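Long-range contacts in mirolysin (Tannerella forsythia, PDB 7OD0), which probably cleaves peptide bonds in protein substrates as a zinc-dependent metallopeptidase of the pappalysin family: residues G128-P133 with T169-H174; G165-H170 with T233-M238; H180-D185 with Y229-Y234. One frame throughout, in Å; residues are numbered along the deposited sequence.

Contact 1 of 3, residues G128-P133 with T169-H174; sequences GYAQFP and THEVGH. With ZN (zinc ion), chain J; V7Q (2,1,3-benzothiadiazol-4-ylmethanamine), chain G.
The ring of Phe132 lies obliquely against the imidazole of His174, their centroids 5.1 Å apart and their planes turned 66° to each other. Phe132 touches with one side of its ring: CZ comes within 3.5 Å of His174 ND1, while CD1 reaches the backbone of the same residue, 3.2 Å from His174 O. That ND1 is hydrogen-bonded to Leu178 O, which helps fix the rotation of the imidazole and keeps its other nitrogen turned to the zinc ion. Two residues earlier, the methyl of Ala130 packs against two helix side chains, with CB 3.5 Å from His174 CB and 3.3 Å from Glu171 OE1. Glu171 folds back at its second torsion (chi2 -47°), and this bend lays the carboxylate alongside the backbone of 128-130. Its OE2 is 3.1 Å from Gly128 O without a hydrogen bond, and OE1 approaches Ala130 N at too poor an angle for one. The zinc ion is bound by His170 NE2 at 2.0 Å and by His174 NE2 at 2.1 Å, with His180 as the third protein ligand, while C3 of the benzothiadiazole ligand rests over one face of the His170 ring. A helix carrying His170, Glu171 and His174 in this spacing is the HExxH signature of zinc peptidases, in which the glutamate is generally taken as the general base; that role is probable here. The 169-174 part of helix 166-175 runs nearly parallel to strand 128-130, at 18°. The strand is paired antiparallel with strand 145-148, whose Val145 and Ile147 also pack on Glu171, and helix 27-40 covers the helix at Thr169 and Val172.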
# COMPACT_ATOMS: atom_id res chain seq x y z
N GLY A 128 8.95 -4.16 0.18
CA GLY A 128 8.51 -3.00 -0.61
C GLY A 128 8.80 -1.72 0.11
O GLY A 128 9.22 -1.78 1.30
N TYR A 129 8.55 -0.59 -0.55
CA TYR A 129 8.69 0.75 0.07
C TYR A 129 7.80 1.76 -0.63
O TYR A 129 7.42 1.59 -1.83
CB TYR A 129 10.16 1.18 0.08
CG TYR A 129 10.78 1.52 -1.25
CD1 TYR A 129 11.32 0.53 -2.05
CD2 TYR A 129 10.90 2.83 -1.67
CE1 TYR A 129 11.92 0.84 -3.26
CE2 TYR A 129 11.49 3.16 -2.88
CZ TYR A 129 12.02 2.16 -3.67
OH TYR A 129 12.60 2.44 -4.87
N ALA A 130 7.45 2.79 0.15
CA ALA A 130 6.52 3.88 -0.23
C ALA A 130 7.27 5.20 -0.25
O ALA A 130 8.39 5.25 0.23
CB ALA A 130 5.38 3.92 0.74
N GLN A 131 6.65 6.23 -0.80
CA GLN A 131 7.07 7.64 -0.58
C GLN A 131 5.89 8.37 0.08
O GLN A 131 4.78 8.22 -0.40
CB GLN A 131 7.51 8.27 -1.90
CG GLN A 131 8.14 9.65 -1.72
CD GLN A 131 8.58 10.26 -3.02
OE1 GLN A 131 9.60 9.90 -3.60
NE2 GLN A 131 7.80 11.22 -3.48
N PHE A 132 6.15 9.10 1.15
CA PHE A 132 5.12 9.86 1.91
C PHE A 132 4.71 11.11 1.14
O PHE A 132 5.51 11.67 0.40
CB PHE A 132 5.64 10.24 3.30
CG PHE A 132 5.75 9.06 4.24
CD1 PHE A 132 4.62 8.58 4.87
CD2 PHE A 132 6.96 8.45 4.48
CE1 PHE A 132 4.70 7.50 5.73
CE2 PHE A 132 7.04 7.37 5.35
CZ PHE A 132 5.92 6.91 5.98
N PRO A 133 3.46 11.59 1.32
CA PRO A 133 2.99 12.81 0.65
C PRO A 133 3.84 14.06 0.93
O PRO A 133 3.92 14.89 0.03
CB PRO A 133 1.56 13.03 1.18
CG PRO A 133 1.15 11.73 1.85
CD PRO A 133 2.42 10.98 2.18
N THR A 169 -1.01 -3.17 0.37
CA THR A 169 -1.98 -2.50 1.29
C THR A 169 -1.20 -1.60 2.26
O THR A 169 -1.56 -0.41 2.40
CB THR A 169 -2.83 -3.51 2.06
OG1 THR A 169 -3.57 -4.27 1.11
CG2 THR A 169 -3.78 -2.85 3.06
N HIS A 170 -0.16 -2.14 2.90
CA HIS A 170 0.70 -1.42 3.88
C HIS A 170 1.36 -0.21 3.19
O HIS A 170 1.32 0.90 3.76
CB HIS A 170 1.69 -2.44 4.49
CG HIS A 170 2.74 -1.91 5.39
ND1 HIS A 170 2.72 -2.15 6.76
CD2 HIS A 170 3.89 -1.23 5.14
CE1 HIS A 170 3.78 -1.60 7.33
NE2 HIS A 170 4.53 -1.05 6.35
N GLU A 171 1.96 -0.41 2.02
CA GLU A 171 2.68 0.66 1.26
C GLU A 171 1.69 1.72 0.78
O GLU A 171 2.01 2.92 0.82
CB GLU A 171 3.46 0.08 0.08
CG GLU A 171 4.61 -0.85 0.46
CD GLU A 171 5.56 -0.39 1.56
OE1 GLU A 171 5.62 0.85 1.84
OE2 GLU A 171 6.27 -1.27 2.12
N VAL A 172 0.53 1.32 0.27
CA VAL A 172 -0.48 2.34 -0.13
C VAL A 172 -0.88 3.12 1.12
O VAL A 172 -1.00 4.37 1.02
CB VAL A 172 -1.63 1.71 -0.91
CG1 VAL A 172 -2.76 2.68 -1.11
CG2 VAL A 172 -1.12 1.16 -2.24
N GLY A 173 -0.99 2.46 2.28
CA GLY A 173 -1.17 3.12 3.59
C GLY A 173 -0.18 4.28 3.81
O GLY A 173 -0.62 5.39 4.12
N HIS A 174 1.12 4.04 3.68
CA HIS A 174 2.19 5.06 3.84
C HIS A 174 2.01 6.18 2.79
O HIS A 174 2.16 7.37 3.14
CB HIS A 174 3.58 4.42 3.67
CG HIS A 174 4.07 3.62 4.84
ND1 HIS A 174 3.93 4.04 6.15
CD2 HIS A 174 4.77 2.47 4.89
CE1 HIS A 174 4.50 3.17 6.96
NE2 HIS A 174 5.02 2.19 6.21
ZN ZN J . 5.94 0.36 6.67
N1 V7Q G . 3.33 -6.79 6.73
C1 V7Q G . 3.47 -5.58 5.89
C2 V7Q G . 4.90 -5.20 5.56
C3 V7Q G . 5.18 -4.29 4.53
C4 V7Q G . 6.47 -3.90 4.22
C5 V7Q G . 7.55 -4.38 4.89
C6 V7Q G . 7.31 -5.30 5.94
N2 V7Q G . 8.24 -5.90 6.71
S1 V7Q G . 7.44 -7.01 7.57
N3 V7Q G . 5.91 -6.60 7.27
C7 V7Q G . 5.97 -5.70 6.26

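Contact 2 of 3, residues G165-H170 with T233-M238; sequences GRTATH and TYDACM. With ZN (zinc ion), chain J; V7Q (2,1,3-benzothiadiazol-4-ylmethanamine), chain G.
Gly165, with a positive phi of 80°, takes the N-cap position of helix 166-175 and brings the first helical turn against the short 3-10 segment 235-236, where the CA atoms of Arg166 and Asp235 are 5.3 Å apart. Arg166 N donates to Asp235 OD2 at 3.1 Å, a fairly straight bond (162°) that meets the oxygen from above the carboxylate plane. The same oxygen also accepts from Lys164 N. The Arg166 chain, bent at chi2, passes over the aspartate and returns to its backbone: NH1 donates to Asp235 O at 2.9 Å. NH1 also forms a salt bridge with Asp47, and NE one with Asp40. Met238 runs antiparallel alongside the Arg166 chain, its SD 4.0 Å from Arg166 CB. A water joins Thr167 OG1 to Asp235 OD1, donating to the carboxylate at 2.6 Å, and weakly accepts from the ligand amine N1, which also lies 2.9 Å from Thr233 O. A carboxylate placed at the start of a helix probably gains from the helix dipole. Its water-mediated link to a probably protonated amine is consistent with a pocket suited to basic side chains, as in ulilysin.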
# COMPACT_ATOMS: atom_id res chain seq x y z
N GLY A 165 -1.15 -10.21 -0.57
CA GLY A 165 -1.17 -8.88 -1.20
C GLY A 165 -1.06 -7.72 -0.21
O GLY A 165 -1.24 -6.58 -0.64
N ARG A 166 -0.73 -7.98 1.06
CA ARG A 166 -0.80 -6.97 2.16
C ARG A 166 0.44 -6.07 2.14
O ARG A 166 0.38 -5.02 2.79
CB ARG A 166 -1.03 -7.62 3.53
CG ARG A 166 -2.50 -7.61 3.96
CD ARG A 166 -3.39 -8.41 3.02
NE ARG A 166 -4.82 -8.24 3.33
CZ ARG A 166 -5.55 -8.99 4.17
NH1 ARG A 166 -5.00 -9.99 4.83
NH2 ARG A 166 -6.82 -8.69 4.38
N THR A 167 1.53 -6.45 1.47
CA THR A 167 2.68 -5.53 1.30
C THR A 167 2.17 -4.25 0.64
O THR A 167 2.47 -3.15 1.15
CB THR A 167 3.84 -6.16 0.52
OG1 THR A 167 4.16 -7.37 1.19
CG2 THR A 167 5.04 -5.26 0.46
N ALA A 168 1.42 -4.40 -0.46
CA ALA A 168 0.87 -3.27 -1.24
C ALA A 168 -0.14 -2.49 -0.39
O ALA A 168 -0.09 -1.25 -0.42
CB ALA A 168 0.24 -3.78 -2.51
N THR A 169 -1.01 -3.17 0.37
CA THR A 169 -1.98 -2.50 1.29
C THR A 169 -1.20 -1.60 2.26
O THR A 169 -1.56 -0.41 2.40
CB THR A 169 -2.83 -3.51 2.06
OG1 THR A 169 -3.57 -4.27 1.11
CG2 THR A 169 -3.78 -2.85 3.06
N HIS A 170 -0.16 -2.14 2.90
CA HIS A 170 0.70 -1.42 3.88
C HIS A 170 1.36 -0.21 3.19
O HIS A 170 1.32 0.90 3.76
CB HIS A 170 1.69 -2.44 4.49
CG HIS A 170 2.74 -1.91 5.39
ND1 HIS A 170 2.72 -2.15 6.76
CD2 HIS A 170 3.89 -1.23 5.14
CE1 HIS A 170 3.78 -1.60 7.33
NE2 HIS A 170 4.53 -1.05 6.35
N THR A 233 3.31 -7.62 10.68
CA THR A 233 2.88 -9.03 10.87
C THR A 233 2.68 -9.69 9.50
O THR A 233 2.67 -9.01 8.50
CB THR A 233 1.63 -9.10 11.75
OG1 THR A 233 0.69 -8.13 11.29
CG2 THR A 233 1.93 -8.83 13.21
N TYR A 234 2.58 -11.01 9.50
CA TYR A 234 2.32 -11.86 8.32
C TYR A 234 1.01 -11.41 7.66
O TYR A 234 0.06 -11.01 8.39
CB TYR A 234 2.23 -13.31 8.76
CG TYR A 234 3.54 -13.99 9.10
CD1 TYR A 234 4.77 -13.43 8.81
CD2 TYR A 234 3.53 -15.25 9.66
CE1 TYR A 234 5.96 -14.11 9.07
CE2 TYR A 234 4.69 -15.94 9.93
CZ TYR A 234 5.91 -15.37 9.64
OH TYR A 234 7.03 -16.08 9.94
N ASP A 235 0.95 -11.51 6.33
CA ASP A 235 -0.21 -11.07 5.52
C ASP A 235 -1.53 -11.67 6.06
O ASP A 235 -2.52 -10.93 6.09
CB ASP A 235 -0.04 -11.45 4.05
CG ASP A 235 0.93 -10.58 3.26
OD1 ASP A 235 1.84 -9.98 3.89
OD2 ASP A 235 0.79 -10.56 2.02
N ALA A 236 -1.56 -12.97 6.42
CA ALA A 236 -2.79 -13.71 6.78
C ALA A 236 -3.28 -13.30 8.17
O ALA A 236 -4.36 -13.73 8.59
CB ALA A 236 -2.57 -15.20 6.74
N CYS A 237 -2.49 -12.48 8.87
CA CYS A 237 -2.73 -12.11 10.27
C CYS A 237 -3.02 -10.61 10.38
O CYS A 237 -3.11 -10.12 11.51
CB CYS A 237 -1.55 -12.62 11.09
SG CYS A 237 -1.57 -14.44 11.16
N MET A 238 -3.25 -9.94 9.25
CA MET A 238 -3.66 -8.50 9.18
C MET A 238 -5.07 -8.44 8.59
O MET A 238 -5.39 -9.31 7.75
CB MET A 238 -2.77 -7.69 8.24
CG MET A 238 -1.38 -7.49 8.69
SD MET A 238 -0.51 -6.64 7.38
CE MET A 238 1.00 -6.35 8.30
ZN ZN J . 5.94 0.36 6.67
N1 V7Q G . 3.33 -6.79 6.73
C1 V7Q G . 3.47 -5.58 5.89
C2 V7Q G . 4.90 -5.20 5.56
C3 V7Q G . 5.18 -4.29 4.53
C4 V7Q G . 6.47 -3.90 4.22
C5 V7Q G . 7.55 -4.38 4.89
C6 V7Q G . 7.31 -5.30 5.94
N2 V7Q G . 8.24 -5.90 6.71
S1 V7Q G . 7.44 -7.01 7.57
N3 V7Q G . 5.91 -6.60 7.27
C7 V7Q G . 5.97 -5.70 6.26
O HOH W 1 3.44 -7.88 3.98
O HOH W 2 2.47 -9.13 0.55

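Contact 3 of 3, residues H180-D185 with Y229-Y234; sequences HIWGDD and YMDYTY. With CA (calcium ion), chain K; ZN (zinc ion), chain J; V7Q (2,1,3-benzothiadiazol-4-ylmethanamine), chain G; ACT (acetate ion), chain I.
From CB to OH, Tyr232 passes between Trp182 and the bound benzothiadiazole and ends beside His180. CB begins against the ligand, 3.7 Å from its N3, and CD1 and CE1 continue along the fused rings on that side. On the opposite face CD2 and CE2 meet the edge of Trp182, with CE2 3.5 Å from Trp182 CH2, an edge-to-face pair with planes at 55°. Trp182 presents that edge because its CG is set between the backbone N and the carbonyl carbon (chi1 71°), which also lays the indole over His180 CB. At the tip, Tyr232 OH comes within 3.3 Å of His180 CE1, the two rings oblique. Tyr232 OH also donates to O of the acetate, probably from the crystallisation liquor, at 2.7 Å. That acetate O and His180 NE2 both bind the zinc ion. Behind the ring, Tyr232 N is held by Asp231 OD1 at 2.8 Å. Met230 O receives a weak bond from Ile181 N, and Met230 is probably the methionine of the Met-turn that lies below the metal in metzincins. Trp182 O, within the type I turn from His180 to Gly183, and both carboxylate oxygens of Asp185 bind a calcium ion. His180 ND1 donates in its ring plane to the syn lone pair of Asp184 OD1, while a tyrosine hydroxyl bonded to a zinc-bound carboxylate suggests how Tyr232 may steady a substrate or reaction intermediate.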
# COMPACT_ATOMS: atom_id res chain seq x y z
N HIS A 180 3.63 3.74 10.83
CA HIS A 180 3.74 2.50 11.64
C HIS A 180 2.98 2.68 12.96
O HIS A 180 3.20 3.70 13.66
CB HIS A 180 5.20 2.11 11.88
CG HIS A 180 5.88 1.69 10.62
ND1 HIS A 180 7.20 1.96 10.38
CD2 HIS A 180 5.43 1.00 9.55
CE1 HIS A 180 7.55 1.45 9.22
NE2 HIS A 180 6.48 0.86 8.68
N ILE A 181 2.13 1.70 13.27
CA ILE A 181 1.18 1.76 14.41
C ILE A 181 1.95 1.90 15.72
O ILE A 181 1.36 2.47 16.66
CB ILE A 181 0.27 0.51 14.41
CG1 ILE A 181 -0.86 0.64 15.43
CG2 ILE A 181 1.08 -0.76 14.61
CD1 ILE A 181 -1.94 -0.37 15.25
N TRP A 182 3.20 1.43 15.80
CA TRP A 182 4.01 1.46 17.05
C TRP A 182 4.76 2.80 17.17
O TRP A 182 5.35 3.07 18.23
CB TRP A 182 4.94 0.23 17.11
CG TRP A 182 6.07 0.25 16.13
CD1 TRP A 182 7.31 0.77 16.36
CD2 TRP A 182 6.09 -0.25 14.79
NE1 TRP A 182 8.09 0.65 15.24
CE2 TRP A 182 7.37 0.02 14.26
CE3 TRP A 182 5.17 -0.91 13.97
CZ2 TRP A 182 7.73 -0.33 12.95
CZ3 TRP A 182 5.52 -1.24 12.68
CH2 TRP A 182 6.79 -0.97 12.18
N GLY A 183 4.76 3.64 16.12
CA GLY A 183 5.30 5.01 16.21
C GLY A 183 6.78 5.12 15.86
O GLY A 183 7.38 6.18 16.17
N ASP A 184 7.38 4.10 15.25
CA ASP A 184 8.77 4.22 14.75
C ASP A 184 9.67 4.73 15.89
O ASP A 184 10.47 5.65 15.66
CB ASP A 184 8.82 5.15 13.52
CG ASP A 184 8.13 4.54 12.32
OD1 ASP A 184 8.45 3.37 12.03
OD2 ASP A 184 7.26 5.20 11.71
N ASP A 185 9.57 4.12 17.07
CA ASP A 185 10.30 4.61 18.26
C ASP A 185 11.12 3.46 18.87
O ASP A 185 11.51 3.59 20.05
CB ASP A 185 9.31 5.20 19.26
CG ASP A 185 8.19 4.27 19.66
OD1 ASP A 185 8.35 3.03 19.44
OD2 ASP A 185 7.16 4.76 20.17
N TYR A 229 -3.00 -3.24 9.32
CA TYR A 229 -2.18 -3.30 8.09
C TYR A 229 -0.82 -2.61 8.28
O TYR A 229 0.13 -3.02 7.60
CB TYR A 229 -2.90 -2.70 6.89
CG TYR A 229 -4.15 -3.45 6.54
CD1 TYR A 229 -4.10 -4.81 6.28
CD2 TYR A 229 -5.38 -2.81 6.50
CE1 TYR A 229 -5.24 -5.52 5.95
CE2 TYR A 229 -6.53 -3.51 6.19
CZ TYR A 229 -6.47 -4.87 5.95
OH TYR A 229 -7.59 -5.59 5.65
N MET A 230 -0.74 -1.63 9.18
CA MET A 230 0.47 -0.79 9.36
C MET A 230 1.39 -1.38 10.44
O MET A 230 2.29 -0.68 10.90
CB MET A 230 0.05 0.65 9.72
CG MET A 230 -0.84 1.27 8.69
SD MET A 230 -0.29 1.04 6.97
CE MET A 230 1.31 1.84 7.02
N ASP A 231 1.21 -2.65 10.83
CA ASP A 231 2.21 -3.38 11.64
C ASP A 231 3.08 -4.19 10.68
O ASP A 231 2.94 -4.03 9.44
CB ASP A 231 1.54 -4.21 12.74
CG ASP A 231 2.44 -4.36 13.96
OD1 ASP A 231 3.67 -4.20 13.81
OD2 ASP A 231 1.91 -4.69 15.03
N TYR A 232 3.98 -5.01 11.20
CA TYR A 232 4.92 -5.80 10.36
C TYR A 232 4.57 -7.30 10.42
O TYR A 232 5.45 -8.15 10.17
CB TYR A 232 6.34 -5.51 10.83
CG TYR A 232 7.04 -4.34 10.19
CD1 TYR A 232 6.58 -3.72 9.04
CD2 TYR A 232 8.26 -3.92 10.70
CE1 TYR A 232 7.30 -2.70 8.43
CE2 TYR A 232 8.97 -2.87 10.14
CZ TYR A 232 8.50 -2.28 8.99
OH TYR A 232 9.22 -1.27 8.40
N THR A 233 3.31 -7.62 10.68
CA THR A 233 2.88 -9.03 10.87
C THR A 233 2.68 -9.69 9.50
O THR A 233 2.67 -9.01 8.50
CB THR A 233 1.63 -9.10 11.75
OG1 THR A 233 0.69 -8.13 11.29
CG2 THR A 233 1.93 -8.83 13.21
N TYR A 234 2.58 -11.01 9.50
CA TYR A 234 2.32 -11.86 8.32
C TYR A 234 1.01 -11.41 7.66
O TYR A 234 0.06 -11.01 8.39
CB TYR A 234 2.23 -13.31 8.76
CG TYR A 234 3.54 -13.99 9.10
CD1 TYR A 234 4.77 -13.43 8.81
CD2 TYR A 234 3.53 -15.25 9.66
CE1 TYR A 234 5.96 -14.11 9.07
CE2 TYR A 234 4.69 -15.94 9.93
CZ TYR A 234 5.91 -15.37 9.64
OH TYR A 234 7.03 -16.08 9.94
CA CA K . 6.14 2.67 20.39
ZN ZN J . 5.94 0.36 6.67
N1 V7Q G . 3.33 -6.79 6.73
C1 V7Q G . 3.47 -5.58 5.89
C2 V7Q G . 4.90 -5.20 5.56
C3 V7Q G . 5.18 -4.29 4.53
C4 V7Q G . 6.47 -3.90 4.22
C5 V7Q G . 7.55 -4.38 4.89
C6 V7Q G . 7.31 -5.30 5.94
N2 V7Q G . 8.24 -5.90 6.71
S1 V7Q G . 7.44 -7.01 7.57
N3 V7Q G . 5.91 -6.60 7.27
C7 V7Q G . 5.97 -5.70 6.26
C ACT I . 8.10 0.21 5.11
O ACT I . 7.96 -0.06 6.31
OXT ACT I . 7.43 -0.33 4.23
CH3 ACT I . 9.10 1.31 4.71
O HOH W 3 4.34 4.05 21.19

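Overall arrangement
Following the chain from the N terminus, contact 1 comes first, closing the loop that leaves strand 128-130, passes through strand 145-148 and returns on helix 166-175. Contact 2 opens on the start of that same helix, sharing Thr169 and His170 with contact 1, and closes the much longer excursion to 233-238. Contact 3 lies inside this excursion: 180-185 follows the helix, and 229-234 runs into 233-238, so contacts 2 and 3 end on one stretch. Together they tie the edge of the sheet, the metal-binding helix and the calcium-bearing loops around one zinc ion. His170 ND1, probably hydrogen-bonded to Tyr229 O, links the helix directly to the probable Met-turn loop.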